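Local structure of colicin-M immunity protein (Escherichia coli, 4AEQ) at residues P70-A73 with G78-M81. The protein protects Escherichia coli cells carrying the colicin M plasmid against colicin M, its YebF-like domain forming a domain-swapped dimer in the crystal. Numbering follows the deposited sequence.
Sequences PFKA and GKRM
Lys72 lays the methylene part of its side chain between Met81 and Lys79, touching each at a slant. Its CG meets the methyl end of Met81, with Lys72 CG 4.1 Å from Met81 CE. With CG of Met81 anti to the backbone N (chi1 167°), the bend at chi2 sets SD 3.7 Å from Phe71 O, and the bend at chi3 turns CE to Lys72 CG. On its other flank Lys72 meets the extended chain of Lys79, where Lys72 CD lies 4.0 Å from Lys79 CE. The Lys72 chain bends at chi3 (-71°) while Lys79 runs extended, and NZ of Lys72 and NZ of Lys79 end 4.9 Å apart, not in contact; the like charges probably disfavour a closer approach, and Glu74 offers Lys79 a weak, long ion pair.

In the backbone, Ala73 and Arg80 form a hydrogen-bonded antiparallel pair. Ala73 N donates to Arg80 O at 2.9 Å in a nearly straight bond, and Arg80 N returns one to Ala73 O, also 2.9 Å. Lys79 CA adds a CA-H...O contact to Ala73 O at 3.2 Å. The side chains of Ala73 and Arg80 occupy the sheet face opposite Lys72 and Met81, but the arginine chain leads away, its NE in a long, weak ion pair with Asp38. Phe71 and Ala73 pack against Tyr28 of the second subunit. The arrangement is that of a beta hairpin near its turn, joining the two central strands of the four-stranded antiparallel sheet in the YebF/Cmi fold.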
loop_
_atom_site.group_PDB
_atom_site.type_symbol
_atom_site.label_atom_id
_atom_site.label_comp_id
_atom_site.label_asym_id
_atom_site.label_seq_id
_atom_site.Cartn_x
_atom_site.Cartn_y
_atom_site.Cartn_z
ATOM N N PRO A 70 7.945 6.887 12.295
ATOM C CA PRO A 70 8.826 5.749 12.555
ATOM C C PRO A 70 8.237 4.845 13.619
ATOM O O PRO A 70 7.629 5.340 14.569
ATOM C CB PRO A 70 10.105 6.412 13.062
ATOM C CG PRO A 70 9.633 7.659 13.718
ATOM C CD PRO A 70 8.441 8.125 12.920
ATOM N N PHE A 71 8.433 3.540 13.489
ATOM C CA PHE A 71 7.999 2.632 14.543
ATOM C C PHE A 71 8.762 1.320 14.464
ATOM O O PHE A 71 9.382 1.021 13.451
ATOM C CB PHE A 71 6.481 2.395 14.495
ATOM C CG PHE A 71 6.002 1.730 13.231
ATOM C CD1 PHE A 71 5.700 2.481 12.106
ATOM C CD2 PHE A 71 5.825 0.357 13.179
ATOM C CE1 PHE A 71 5.247 1.876 10.948
ATOM C CE2 PHE A 71 5.376 -0.254 12.023
ATOM C CZ PHE A 71 5.085 0.503 10.907
ATOM N N LYS A 72 8.722 0.558 15.547
ATOM C CA LYS A 72 9.307 -0.771 15.584
ATOM C C LYS A 72 8.198 -1.786 15.810
ATOM O O LYS A 72 7.300 -1.556 16.612
ATOM C CB LYS A 72 10.336 -0.866 16.707
ATOM C CG LYS A 72 11.607 -0.081 16.448
ATOM C CD LYS A 72 12.451 0.051 17.705
ATOM C CE LYS A 72 11.805 0.999 18.703
ATOM N NZ LYS A 72 12.648 1.205 19.915
ATOM N N ALA A 73 8.251 -2.899 15.088
ATOM C CA ALA A 73 7.296 -3.982 15.282
ATOM C C ALA A 73 8.032 -5.171 15.890
ATOM O O ALA A 73 9.110 -5.533 15.424
ATOM C CB ALA A 73 6.651 -4.364 13.959
ATOM N N GLY A 78 11.285 -12.023 16.304
ATOM C CA GLY A 78 12.118 -10.920 15.861
ATOM C C GLY A 78 11.518 -9.532 15.959
ATOM O O GLY A 78 10.457 -9.331 16.546
ATOM N N LYS A 79 12.218 -8.568 15.372
ATOM C CA LYS A 79 11.871 -7.160 15.500
ATOM C C LYS A 79 12.291 -6.438 14.225
ATOM O O LYS A 79 13.316 -6.768 13.640
ATOM C CB LYS A 79 12.609 -6.574 16.707
ATOM C CG LYS A 79 12.099 -5.237 17.199
ATOM C CD LYS A 79 12.561 -5.003 18.632
ATOM C CE LYS A 79 12.064 -3.672 19.181
ATOM N NZ LYS A 79 12.115 -3.639 20.671
ATOM N N ARG A 80 11.507 -5.456 13.793
ATOM C CA ARG A 80 11.822 -4.734 12.565
ATOM C C ARG A 80 11.500 -3.251 12.684
ATOM O O ARG A 80 10.469 -2.876 13.235
ATOM C CB ARG A 80 11.052 -5.327 11.385
ATOM C CG ARG A 80 11.361 -4.685 10.040
ATOM C CD ARG A 80 12.099 -5.655 9.129
ATOM N NE ARG A 80 11.951 -5.321 7.715
ATOM C CZ ARG A 80 12.889 -4.737 6.977
ATOM N NH1 ARG A 80 14.059 -4.415 7.516
ATOM N NH2 ARG A 80 12.658 -4.475 5.699
ATOM N N MET A 81 12.388 -2.418 12.155
ATOM C CA MET A 81 12.176 -0.975 12.105
ATOM C C MET A 81 11.460 -0.580 10.818
ATOM O O MET A 81 11.756 -1.109 9.751
ATOM C CB MET A 81 13.520 -0.252 12.171
ATOM C CG MET A 81 13.440 1.218 11.808
ATOM S SD MET A 81 12.878 2.188 13.209
ATOM C CE MET A 81 14.330 2.087 14.245
#